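Local coordinates for protein L-talarate/galactarate dehydratase (Salmonella typhimurium, PDB 2PP0) that catalyses the magnesium-dependent dehydration of L-talarate and galactarate to 5-keto-4-deoxy-D-glucarate, and also epimerises L-talarate to galactarate, at residues A47-L50 with K55-T58; H92-A97 with C392-R397; T113-A118 with Q130-I135; A212-L217 with E244-I249; E234-M239 with A264-A269. All coordinates share one frame; numbering follows the deposited sequence.

Contact 1: residues A47-L50 with K55-T58; sequences AKVL and KPLT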
# COMPACT_ATOMS: atom_id res chain seq x y z
N ALA B 47 2.97 -34.18 -8.28
CA ALA B 47 2.91 -34.62 -9.68
C ALA B 47 4.19 -34.33 -10.47
O ALA B 47 4.47 -35.01 -11.46
CB ALA B 47 1.71 -33.98 -10.37
N LYS B 48 4.95 -33.33 -10.04
CA LYS B 48 6.19 -32.98 -10.73
C LYS B 48 7.19 -34.13 -10.69
O LYS B 48 8.03 -34.28 -11.58
CB LYS B 48 6.81 -31.72 -10.11
CG LYS B 48 5.96 -30.47 -10.29
CD LYS B 48 6.65 -29.23 -9.73
CE LYS B 48 6.53 -29.12 -8.22
NZ LYS B 48 7.25 -30.18 -7.46
N VAL B 49 7.11 -34.94 -9.63
CA VAL B 49 7.99 -36.08 -9.46
C VAL B 49 7.44 -37.30 -10.20
O VAL B 49 8.19 -38.01 -10.88
CB VAL B 49 8.16 -36.45 -7.97
CG1 VAL B 49 9.08 -37.66 -7.83
CG2 VAL B 49 8.72 -35.26 -7.20
N LEU B 50 6.14 -37.54 -10.07
CA LEU B 50 5.51 -38.69 -10.73
C LEU B 50 5.50 -38.62 -12.25
O LEU B 50 5.28 -39.63 -12.91
CB LEU B 50 4.07 -38.88 -10.21
CG LEU B 50 3.94 -39.70 -8.93
CD1 LEU B 50 4.63 -38.99 -7.77
CD2 LEU B 50 2.47 -39.93 -8.62
N LYS B 55 12.96 -34.83 -8.81
CA LYS B 55 13.25 -35.89 -7.86
C LYS B 55 12.51 -35.53 -6.57
O LYS B 55 12.23 -34.36 -6.32
CB LYS B 55 14.75 -35.95 -7.57
CG LYS B 55 15.60 -36.43 -8.72
CD LYS B 55 15.25 -37.87 -9.07
CE LYS B 55 16.18 -38.44 -10.13
NZ LYS B 55 15.79 -39.84 -10.48
N PRO B 56 12.20 -36.54 -5.74
CA PRO B 56 11.50 -36.25 -4.49
C PRO B 56 12.24 -35.20 -3.66
O PRO B 56 13.47 -35.11 -3.71
CB PRO B 56 11.45 -37.61 -3.80
CG PRO B 56 11.34 -38.56 -4.96
CD PRO B 56 12.37 -37.99 -5.93
N LEU B 57 11.48 -34.40 -2.92
CA LEU B 57 12.04 -33.35 -2.06
C LEU B 57 12.49 -33.98 -0.75
O LEU B 57 11.76 -34.78 -0.16
CB LEU B 57 10.96 -32.30 -1.78
CG LEU B 57 11.37 -31.05 -1.02
CD1 LEU B 57 12.38 -30.26 -1.86
CD2 LEU B 57 10.14 -30.19 -0.74
N THR B 58 13.69 -33.63 -0.29
CA THR B 58 14.22 -34.20 0.95
C THR B 58 14.68 -33.17 1.97
O THR B 58 15.07 -33.52 3.08
CB THR B 58 15.39 -35.14 0.65
OG1 THR B 58 16.44 -34.41 0.00
CG2 THR B 58 14.93 -36.29 -0.24

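Contact 2: residues H92-A97 with C392-R397; sequences HAKEIA and CEFGKR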
# COMPACT_ATOMS: atom_id res chain seq x y z
N HIS B 92 23.91 -14.28 -2.96
CA HIS B 92 23.62 -12.91 -3.41
C HIS B 92 23.28 -12.01 -2.21
O HIS B 92 23.71 -10.87 -2.15
CB HIS B 92 22.46 -12.90 -4.40
CG HIS B 92 22.26 -11.56 -5.06
ND1 HIS B 92 23.22 -10.97 -5.85
CD2 HIS B 92 21.22 -10.69 -5.01
CE1 HIS B 92 22.78 -9.79 -6.26
NE2 HIS B 92 21.57 -9.60 -5.76
N ALA B 93 22.49 -12.53 -1.28
CA ALA B 93 22.12 -11.76 -0.09
C ALA B 93 23.42 -11.34 0.60
O ALA B 93 23.59 -10.20 1.02
CB ALA B 93 21.28 -12.62 0.84
N LYS B 94 24.36 -12.28 0.69
CA LYS B 94 25.64 -11.99 1.31
C LYS B 94 26.43 -10.92 0.56
O LYS B 94 27.13 -10.12 1.18
CB LYS B 94 26.47 -13.28 1.39
CG LYS B 94 27.89 -13.09 1.90
CD LYS B 94 28.52 -14.44 2.19
CE LYS B 94 30.00 -14.33 2.50
NZ LYS B 94 30.61 -15.69 2.66
N GLU B 95 26.31 -10.89 -0.76
CA GLU B 95 27.05 -9.92 -1.57
C GLU B 95 26.46 -8.51 -1.60
O GLU B 95 27.15 -7.56 -1.99
CB GLU B 95 27.24 -10.47 -3.01
CG GLU B 95 28.19 -9.63 -3.88
CD GLU B 95 28.53 -10.29 -5.22
OE1 GLU B 95 27.80 -11.20 -5.68
OE2 GLU B 95 29.54 -9.88 -5.84
N ILE B 96 25.21 -8.36 -1.18
CA ILE B 96 24.56 -7.04 -1.18
C ILE B 96 24.17 -6.50 0.21
O ILE B 96 23.91 -5.31 0.36
CB ILE B 96 23.25 -7.05 -2.03
CG1 ILE B 96 22.25 -8.04 -1.43
CG2 ILE B 96 23.56 -7.41 -3.48
CD1 ILE B 96 20.88 -8.02 -2.11
N ALA B 97 24.13 -7.38 1.21
CA ALA B 97 23.72 -7.00 2.57
C ALA B 97 24.41 -5.77 3.18
O ALA B 97 23.78 -4.99 3.90
CB ALA B 97 23.89 -8.19 3.51
N CYS B 392 26.99 -15.23 7.97
CA CYS B 392 27.91 -14.10 7.83
C CYS B 392 27.29 -12.88 8.51
O CYS B 392 26.07 -12.81 8.66
CB CYS B 392 28.19 -13.80 6.35
SG CYS B 392 26.75 -13.41 5.33
N GLU B 393 28.13 -11.94 8.92
CA GLU B 393 27.64 -10.75 9.60
C GLU B 393 28.27 -9.48 9.06
O GLU B 393 29.39 -9.49 8.53
CB GLU B 393 27.89 -10.87 11.10
CG GLU B 393 27.06 -11.97 11.75
CD GLU B 393 27.37 -12.15 13.22
OE1 GLU B 393 27.72 -11.15 13.88
OE2 GLU B 393 27.25 -13.28 13.72
N PHE B 394 27.55 -8.37 9.21
CA PHE B 394 28.00 -7.07 8.75
C PHE B 394 27.72 -6.05 9.85
O PHE B 394 26.72 -6.15 10.56
CB PHE B 394 27.22 -6.69 7.48
CG PHE B 394 27.27 -7.74 6.40
CD1 PHE B 394 28.23 -7.69 5.40
CD2 PHE B 394 26.37 -8.80 6.41
CE1 PHE B 394 28.31 -8.68 4.43
CE2 PHE B 394 26.44 -9.80 5.45
CZ PHE B 394 27.41 -9.74 4.45
N GLY B 395 28.61 -5.08 9.99
CA GLY B 395 28.42 -4.06 11.00
C GLY B 395 28.79 -4.52 12.39
O GLY B 395 29.63 -5.40 12.56
N LYS B 396 28.15 -3.92 13.39
CA LYS B 396 28.44 -4.25 14.78
C LYS B 396 27.16 -4.19 15.61
O LYS B 396 26.45 -3.18 15.58
CB LYS B 396 29.47 -3.27 15.34
CG LYS B 396 29.92 -3.55 16.76
CD LYS B 396 30.92 -2.50 17.24
CE LYS B 396 31.54 -2.89 18.58
NZ LYS B 396 30.51 -3.11 19.63
N ARG B 397 26.87 -5.26 16.34
CA ARG B 397 25.68 -5.29 17.18
C ARG B 397 25.66 -4.05 18.06
O ARG B 397 26.67 -3.68 18.64
CB ARG B 397 25.67 -6.53 18.08
CG ARG B 397 25.64 -7.86 17.36
CD ARG B 397 25.48 -9.00 18.36
NE ARG B 397 25.57 -10.32 17.75
CZ ARG B 397 26.67 -10.80 17.17
NH1 ARG B 397 27.77 -10.06 17.10
NH2 ARG B 397 26.67 -12.02 16.65

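Contact 3: residues T113-A118 with Q130-I135; sequences TKLLWA and QAISPI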
# COMPACT_ATOMS: atom_id res chain seq x y z
N THR B 113 15.05 -0.50 -3.47
CA THR B 113 15.59 0.09 -4.70
C THR B 113 17.12 0.14 -4.69
O THR B 113 17.77 -0.11 -5.71
CB THR B 113 15.01 1.50 -4.91
OG1 THR B 113 13.61 1.39 -5.16
CG2 THR B 113 15.68 2.19 -6.09
N LYS B 114 17.71 0.47 -3.54
CA LYS B 114 19.17 0.52 -3.43
C LYS B 114 19.76 -0.87 -3.62
O LYS B 114 20.82 -1.02 -4.22
CB LYS B 114 19.59 1.06 -2.06
CG LYS B 114 21.10 1.04 -1.84
CD LYS B 114 21.48 1.56 -0.46
CE LYS B 114 23.00 1.63 -0.29
NZ LYS B 114 23.36 2.08 1.09
N LEU B 115 19.07 -1.88 -3.09
CA LEU B 115 19.53 -3.26 -3.21
C LEU B 115 19.41 -3.74 -4.66
O LEU B 115 20.23 -4.55 -5.11
CB LEU B 115 18.72 -4.17 -2.29
CG LEU B 115 18.90 -3.90 -0.79
CD1 LEU B 115 18.03 -4.86 0.01
CD2 LEU B 115 20.37 -4.06 -0.42
N LEU B 116 18.40 -3.26 -5.37
CA LEU B 116 18.21 -3.63 -6.77
C LEU B 116 19.33 -3.01 -7.60
O LEU B 116 19.87 -3.67 -8.49
CB LEU B 116 16.84 -3.15 -7.28
CG LEU B 116 15.63 -3.95 -6.80
CD1 LEU B 116 14.34 -3.29 -7.28
CD2 LEU B 116 15.72 -5.37 -7.32
N TRP B 117 19.67 -1.76 -7.32
CA TRP B 117 20.74 -1.10 -8.06
C TRP B 117 22.08 -1.74 -7.76
O TRP B 117 22.95 -1.80 -8.62
CB TRP B 117 20.82 0.40 -7.72
CG TRP B 117 19.82 1.23 -8.46
CD1 TRP B 117 18.77 1.92 -7.93
CD2 TRP B 117 19.75 1.42 -9.88
NE1 TRP B 117 18.05 2.54 -8.92
CE2 TRP B 117 18.63 2.25 -10.13
CE3 TRP B 117 20.52 0.98 -10.96
CZ2 TRP B 117 18.26 2.64 -11.43
CZ3 TRP B 117 20.15 1.37 -12.25
CH2 TRP B 117 19.03 2.19 -12.47
N ALA B 118 22.25 -2.20 -6.52
CA ALA B 118 23.50 -2.84 -6.11
C ALA B 118 23.70 -4.14 -6.88
O ALA B 118 24.82 -4.61 -7.04
CB ALA B 118 23.49 -3.12 -4.61
N GLN B 130 14.65 -12.79 -4.47
CA GLN B 130 14.40 -13.75 -3.41
C GLN B 130 15.51 -13.65 -2.37
O GLN B 130 15.39 -14.17 -1.26
CB GLN B 130 14.31 -15.16 -3.98
CG GLN B 130 12.98 -15.45 -4.66
CD GLN B 130 12.92 -16.86 -5.22
OE1 GLN B 130 13.65 -17.74 -4.78
NE2 GLN B 130 12.03 -17.07 -6.19
N ALA B 131 16.60 -12.97 -2.73
CA ALA B 131 17.72 -12.75 -1.83
C ALA B 131 17.43 -11.47 -1.04
O ALA B 131 17.98 -11.25 0.04
CB ALA B 131 19.01 -12.59 -2.62
N ILE B 132 16.57 -10.62 -1.61
CA ILE B 132 16.17 -9.38 -0.94
C ILE B 132 15.03 -9.72 0.04
O ILE B 132 14.91 -9.12 1.10
CB ILE B 132 15.68 -8.31 -1.97
CG1 ILE B 132 16.86 -7.87 -2.85
CG2 ILE B 132 15.08 -7.10 -1.26
CD1 ILE B 132 16.49 -6.84 -3.91
N SER B 133 14.22 -10.71 -0.33
CA SER B 133 13.08 -11.15 0.48
C SER B 133 13.32 -11.24 2.00
O SER B 133 12.54 -10.67 2.78
CB SER B 133 12.58 -12.51 -0.02
OG SER B 133 11.85 -12.37 -1.22
N PRO B 134 14.36 -11.96 2.43
CA PRO B 134 14.62 -12.07 3.88
C PRO B 134 14.79 -10.70 4.52
O PRO B 134 14.27 -10.43 5.61
CB PRO B 134 15.92 -12.88 3.95
CG PRO B 134 15.92 -13.66 2.65
CD PRO B 134 15.40 -12.66 1.66
N ILE B 135 15.52 -9.84 3.83
CA ILE B 135 15.79 -8.49 4.31
C ILE B 135 14.52 -7.63 4.34
O ILE B 135 14.22 -6.99 5.36
CB ILE B 135 16.87 -7.83 3.42
CG1 ILE B 135 18.20 -8.57 3.62
CG2 ILE B 135 17.02 -6.36 3.78
CD1 ILE B 135 19.27 -8.23 2.59

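Contact 4: residues A212-L217 with E244-I249; sequences AVREAL and EQFNLI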
# COMPACT_ATOMS: atom_id res chain seq x y z
N ALA B 212 -12.54 -40.98 -2.93
CA ALA B 212 -12.43 -41.57 -1.60
C ALA B 212 -12.32 -40.49 -0.53
O ALA B 212 -12.87 -40.64 0.57
CB ALA B 212 -11.21 -42.48 -1.54
N VAL B 213 -11.63 -39.39 -0.85
CA VAL B 213 -11.46 -38.29 0.10
C VAL B 213 -12.75 -37.49 0.29
O VAL B 213 -13.09 -37.13 1.42
CB VAL B 213 -10.34 -37.33 -0.34
CG1 VAL B 213 -10.26 -36.15 0.62
CG2 VAL B 213 -9.01 -38.06 -0.38
N ARG B 214 -13.46 -37.21 -0.80
CA ARG B 214 -14.72 -36.47 -0.69
C ARG B 214 -15.71 -37.32 0.09
O ARG B 214 -16.48 -36.81 0.91
CB ARG B 214 -15.29 -36.15 -2.07
CG ARG B 214 -16.76 -35.70 -2.04
CD ARG B 214 -16.97 -34.52 -1.09
NE ARG B 214 -16.54 -33.25 -1.66
CZ ARG B 214 -16.26 -32.16 -0.94
NH1 ARG B 214 -16.35 -32.20 0.39
NH2 ARG B 214 -15.88 -31.04 -1.54
N GLU B 215 -15.70 -38.62 -0.18
CA GLU B 215 -16.60 -39.55 0.48
C GLU B 215 -16.38 -39.51 2.00
O GLU B 215 -17.34 -39.43 2.77
CB GLU B 215 -16.34 -40.97 -0.05
CG GLU B 215 -17.40 -42.00 0.33
CD GLU B 215 -17.48 -42.22 1.83
OE1 GLU B 215 -16.44 -42.56 2.44
OE2 GLU B 215 -18.58 -42.06 2.40
N ALA B 216 -15.12 -39.54 2.42
CA ALA B 216 -14.78 -39.51 3.83
C ALA B 216 -15.07 -38.17 4.50
O ALA B 216 -15.47 -38.12 5.66
CB ALA B 216 -13.31 -39.87 4.02
N LEU B 217 -14.87 -37.08 3.76
CA LEU B 217 -15.09 -35.74 4.30
C LEU B 217 -16.54 -35.32 4.39
O LEU B 217 -16.92 -34.55 5.27
CB LEU B 217 -14.35 -34.70 3.44
CG LEU B 217 -12.82 -34.62 3.53
CD1 LEU B 217 -12.32 -33.58 2.55
CD2 LEU B 217 -12.40 -34.26 4.95
N GLU B 244 -16.18 -31.31 -11.52
CA GLU B 244 -17.20 -30.34 -11.15
C GLU B 244 -18.20 -30.89 -10.13
O GLU B 244 -18.85 -30.14 -9.41
CB GLU B 244 -17.95 -29.84 -12.39
CG GLU B 244 -17.11 -28.96 -13.31
CD GLU B 244 -17.58 -27.52 -13.35
OE1 GLU B 244 -18.43 -27.19 -14.21
OE2 GLU B 244 -17.11 -26.71 -12.53
N GLN B 245 -18.31 -32.22 -10.08
CA GLN B 245 -19.23 -32.88 -9.16
C GLN B 245 -18.77 -32.86 -7.70
O GLN B 245 -19.58 -32.99 -6.79
CB GLN B 245 -19.45 -34.33 -9.61
CG GLN B 245 -18.18 -35.17 -9.62
CD GLN B 245 -18.38 -36.52 -10.30
OE1 GLN B 245 -19.22 -37.32 -9.88
NE2 GLN B 245 -17.61 -36.77 -11.35
N PHE B 246 -17.46 -32.71 -7.49
CA PHE B 246 -16.92 -32.70 -6.13
C PHE B 246 -17.07 -31.35 -5.43
O PHE B 246 -16.74 -31.22 -4.24
CB PHE B 246 -15.44 -33.11 -6.17
CG PHE B 246 -15.21 -34.49 -6.73
CD1 PHE B 246 -15.67 -35.62 -6.06
CD2 PHE B 246 -14.52 -34.66 -7.93
CE1 PHE B 246 -15.46 -36.90 -6.58
CE2 PHE B 246 -14.30 -35.93 -8.46
CZ PHE B 246 -14.77 -37.06 -7.79
N ASN B 247 -17.58 -30.35 -6.14
CA ASN B 247 -17.78 -29.01 -5.59
C ASN B 247 -16.53 -28.45 -4.91
O ASN B 247 -16.61 -27.81 -3.86
CB ASN B 247 -18.94 -29.04 -4.58
CG ASN B 247 -20.28 -29.32 -5.24
OD1 ASN B 247 -21.25 -29.68 -4.57
ND2 ASN B 247 -20.34 -29.15 -6.56
N LEU B 248 -15.38 -28.68 -5.53
CA LEU B 248 -14.10 -28.22 -5.00
C LEU B 248 -14.04 -26.71 -4.79
O LEU B 248 -14.69 -25.94 -5.49
CB LEU B 248 -12.98 -28.64 -5.95
CG LEU B 248 -12.83 -30.13 -6.22
CD1 LEU B 248 -11.75 -30.36 -7.28
CD2 LEU B 248 -12.47 -30.85 -4.93
N ILE B 249 -13.23 -26.29 -3.82
CA ILE B 249 -13.04 -24.87 -3.55
C ILE B 249 -12.27 -24.29 -4.73
O ILE B 249 -12.50 -23.15 -5.14
CB ILE B 249 -12.24 -24.63 -2.25
CG1 ILE B 249 -13.02 -25.17 -1.05
CG2 ILE B 249 -11.96 -23.14 -2.08
CD1 ILE B 249 -14.42 -24.54 -0.89
O HOH W 1 -15.22 -28.26 -0.98

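Contact 5: residues E234-M239 with A264-A269; sequences ETAIRM and AQLAAA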
# COMPACT_ATOMS: atom_id res chain seq x y z
N GLU B 234 -5.65 -30.27 -22.90
CA GLU B 234 -6.67 -31.28 -23.20
C GLU B 234 -7.12 -32.02 -21.94
O GLU B 234 -8.31 -32.19 -21.69
CB GLU B 234 -6.15 -32.31 -24.21
CG GLU B 234 -5.94 -31.81 -25.64
CD GLU B 234 -4.83 -30.79 -25.76
OE1 GLU B 234 -3.79 -30.95 -25.09
OE2 GLU B 234 -4.99 -29.82 -26.55
N THR B 235 -6.14 -32.47 -21.17
CA THR B 235 -6.42 -33.21 -19.95
C THR B 235 -7.04 -32.31 -18.88
O THR B 235 -7.97 -32.71 -18.19
CB THR B 235 -5.13 -33.84 -19.39
OG1 THR B 235 -4.53 -34.65 -20.42
CG2 THR B 235 -5.44 -34.72 -18.19
N ALA B 236 -6.53 -31.08 -18.78
CA ALA B 236 -7.03 -30.13 -17.79
C ALA B 236 -8.54 -29.90 -17.90
O ALA B 236 -9.25 -29.93 -16.90
CB ALA B 236 -6.29 -28.80 -17.94
N ILE B 237 -9.04 -29.67 -19.11
CA ILE B 237 -10.47 -29.44 -19.29
C ILE B 237 -11.29 -30.70 -19.02
O ILE B 237 -12.35 -30.63 -18.40
CB ILE B 237 -10.79 -28.90 -20.70
CG1 ILE B 237 -12.30 -28.64 -20.83
CG2 ILE B 237 -10.34 -29.90 -21.76
CD1 ILE B 237 -12.83 -27.63 -19.83
N ARG B 238 -10.79 -31.84 -19.48
CA ARG B 238 -11.48 -33.11 -19.28
C ARG B 238 -11.56 -33.45 -17.79
O ARG B 238 -12.61 -33.84 -17.29
CB ARG B 238 -10.76 -34.23 -20.05
CG ARG B 238 -11.37 -35.61 -19.86
CD ARG B 238 -10.97 -36.55 -20.99
NE ARG B 238 -9.53 -36.56 -21.25
CZ ARG B 238 -8.61 -36.96 -20.37
NH1 ARG B 238 -8.97 -37.40 -19.17
NH2 ARG B 238 -7.32 -36.92 -20.71
N MET B 239 -10.45 -33.29 -17.08
CA MET B 239 -10.45 -33.56 -15.65
C MET B 239 -11.31 -32.52 -14.94
O MET B 239 -11.98 -32.82 -13.96
CB MET B 239 -9.02 -33.52 -15.09
CG MET B 239 -8.21 -34.77 -15.39
SD MET B 239 -8.85 -36.24 -14.58
CE MET B 239 -7.72 -36.36 -13.20
N ALA B 264 -6.73 -19.02 -18.23
CA ALA B 264 -7.87 -18.14 -18.47
C ALA B 264 -9.01 -18.90 -19.14
O ALA B 264 -10.18 -18.71 -18.80
CB ALA B 264 -7.46 -16.96 -19.33
N GLN B 265 -8.65 -19.77 -20.09
CA GLN B 265 -9.62 -20.57 -20.82
C GLN B 265 -10.34 -21.55 -19.90
O GLN B 265 -11.55 -21.75 -20.02
CB GLN B 265 -8.91 -21.31 -21.96
CG GLN B 265 -9.75 -22.36 -22.67
CD GLN B 265 -9.04 -22.94 -23.88
OE1 GLN B 265 -7.86 -23.29 -23.81
NE2 GLN B 265 -9.76 -23.05 -24.99
N LEU B 266 -9.59 -22.16 -18.98
CA LEU B 266 -10.17 -23.11 -18.04
C LEU B 266 -11.07 -22.39 -17.03
O LEU B 266 -12.14 -22.89 -16.66
CB LEU B 266 -9.07 -23.86 -17.29
CG LEU B 266 -8.28 -24.93 -18.05
CD1 LEU B 266 -7.07 -25.37 -17.24
CD2 LEU B 266 -9.19 -26.11 -18.34
N ALA B 267 -10.62 -21.22 -16.59
CA ALA B 267 -11.36 -20.42 -15.61
C ALA B 267 -12.70 -19.95 -16.18
O ALA B 267 -13.71 -19.92 -15.48
CB ALA B 267 -10.53 -19.23 -15.18
N ALA B 268 -12.70 -19.59 -17.46
CA ALA B 268 -13.92 -19.12 -18.10
C ALA B 268 -14.86 -20.29 -18.42
O ALA B 268 -16.08 -20.14 -18.37
CB ALA B 268 -13.59 -18.35 -19.38
N ALA B 269 -14.28 -21.44 -18.73
CA ALA B 269 -15.07 -22.62 -19.09
C ALA B 269 -15.66 -23.38 -17.90
O ALA B 269 -16.70 -24.02 -18.02
CB ALA B 269 -14.23 -23.57 -19.93

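Contact 1: residues A47-L50 with K55-T58
Val49 reaches from the short helix 47-50 toward the chain at Lys55 and Pro56 and divides its two methyls between them. CG1 lies anti to the backbone N (chi1 179°) and meets CG and CD of the proline ring: Val49 CG1 is 3.8 Å from Pro56 CG. The two side chains cross at about a right angle. The other branch rests against the backbone before the proline, with Val49 CG2 3.7 Å from Lys55 O, a van der Waals approach to a carbonyl. The Lys55 side chain points away from the helix, so this residue contributes main chain to the contact. The side chain of Val49 also touches Arg83, a substrate-binding residue that donates from NH2 to Lys55 O. On the preceding residue of the helix, Lys48 NZ is held by a salt bridge to Asp46 and a hydrogen bond to Gln54. Asp46, Ala47 and Lys48 bind substrate. This Val-Pro contact spans the short connection between helix 47-50 and strand 57-69 in the N-terminal capping domain, the part of mandelate racemase-type enolase superfamily enzymes that supplies substrate-binding residues to the active site.

Contact 2: residues H92-A97 with C392-R397
Lys94 on helix 86-96 and Ala97 following it pack by apolar and CH-pi contacts against strand 388-395, where they meet Cys392 and Phe394 in a partly buried helix-on-sheet contact of the N-terminal domain. Ala97 sets its methyl over one face of the Phe394 ring, displaced toward the rim; Ala97 CB lies 4.0 Å from the ring centroid and 27° off the ring normal. Its nearest ring atom is CE2, with Ala97 CB to Phe394 CE2 at 3.6 Å. The far end of the same ring approaches the helix backbone obliquely, Phe394 CZ being 3.3 Å from Lys94 O. Next to it, the sulfur of Cys392 lies against the aliphatic part of Lys94, with Cys392 SG 3.6 Å from Lys94 CG and almost as near to CD. The lysine leaves the helix with CG anti to the backbone N (chi1 174°) and stays extended beyond, which lays its methylenes past the sulfur and carries NZ onward. Strand 388-395 borders strand 28-40, bonded through Cys392 to Leu33 and Phe394 to Val31. Ala93 and Ala97 rest on Leu33 of that neighbouring strand, while His92 and Ile96 turn to helix 127-146; helix 86-96 thus lies across strands 28-40 and 388-395, with helix 127-146 beside it.

Contact 3: residues T113-A118 with Q130-I135
Leu115 and Leu116 of helix 108-118 pack on Ile132 and Ile135 of helix 127-146, a near-antiparallel helix pair in the helical part of the N-terminal capping domain of this enolase superfamily enzyme. The local axes run 149° apart and approach to 10.9 Å, a separation bridged by branched aliphatic side chains. Before the leucines, Lys114 forms a salt bridge with Glu103. Leu115 points at the partner helix and slides past Ile132 in the opposite direction. Its CB is 3.8 Å from Ile132 CD1, and further out Leu115 CD1 lies 3.9 Å from Ile132 CG2. That same methyl reaches the next turn, where Leu115 CD1 comes within 4.2 Å of Ile135 CG2. Leu116 leaves its helix more to the flank, but its end swings nearer and crosses Ile132 at about a right angle. Beyond this pair, Ile135 also rests on Ala65 and Ile67 of strand 57-69, and Ile132 on Ile96 of helix 86-96, so helix 127-146 meets both the sheet and a third helix. Ile132 extends with CD1 anti to CA (chi2 179°), which drives that methyl between the two leucines: Ile132 CD1 lies 3.8 Å from Leu116 CD2.

Contact 4: residues A212-L217 with E244-I249
Arg214, on helix 203-217, spans to the loop after helix 233-243 and grips the main-chain carbonyl of Phe246. The stronger of the two bonds to this carbonyl runs from Arg214 NH2 to Phe246 O at 2.8 Å, with an N-H...O angle of 146°. The nitrogen lies nearly along the C=O axis, while the oxygen sits 19° out of the guanidinium plane. Arg214 NE adds a weak bond to the same Phe246 O at 3.3 Å, so one carbonyl takes two donors. NH2 also gives a hydrogen to a water at the guanidinium edge, 2.9 Å from Arg214 NH2; that water donates in turn to Asn247 O at 3.2 Å and extends the grip by one residue. The remaining nitrogen, NH1, is satisfied by Gly218 O and Phe221 O, just beyond the end of the arginine's own helix. Bends at chi2 and chi3 fold the side chain to this position, with its methylenes beside the aromatic ring: Arg214 CB is 4.0 Å from Phe246 CD1. The guanidinium charge is probably stabilised by the carbonyl oxygens and water around it, and one arginine links two successive helix-to-strand connections of the barrel domain.

Contact 5: residues E234-M239 with A264-A269
Helices 233-243 and 260-269 run almost side by side in the same direction here, their local axes 18° apart and 10.5 Å at closest approach. Ile237 and Leu266 lie nearest across the gap, CA to CA 6.5 Å. Leu266 reaches into it: the side chain points at the other helix and forks over the backbone between Ala236 and Ile237. One branch meets a methyl, with Leu266 CD1 3.6 Å from Ala236 CB. The other lies on the main chain, Leu266 CD2 being 3.6 Å from Ile237 N and 4.0 Å from Ile237 CB. Parallel neighbours of this kind belong to the modified TIM barrel, (beta/alpha)7beta, of the enolase superfamily, in which consecutive outer helices pack round a parallel sheet; strand 251-252, which carries the magnesium ligand Glu252, comes between these two in sequence. Ala236 and Leu266 also both touch Leu255 in the loop following that strand. Nearer the outside, Ile237 sets CG1 anti to its backbone N (chi1 -179°) and turns at chi2 (59°), which brings its tip across to the next turn of the second helix, where Ile237 CD1 lies 4.3 Å from Ala269 CB.

In the fold
Contacts 1, 2 and 3 belong to the N-terminal domain, although the strand of contact 2 comes from the end of the chain, so that contacts 3, 4 and 5 fall between its two segments in sequence. Contacts 1 and 2 reach the same antiparallel sheet, their centres about 34 Å apart. Contacts 2 and 3 touch, centres about 12 Å apart, His92 and Ala93 packing on Ala131. Contacts 4 and 5 lie in the barrel domain, about 19 Å between centres, and their segments alternate: helix 203-217, helix 233-243, the loop after it, helix 260-269. Contact 1, at the substrate-binding residues, lies about 24 Å from contact 5, centre to centre, facing the barrel domain with its magnesium ligands.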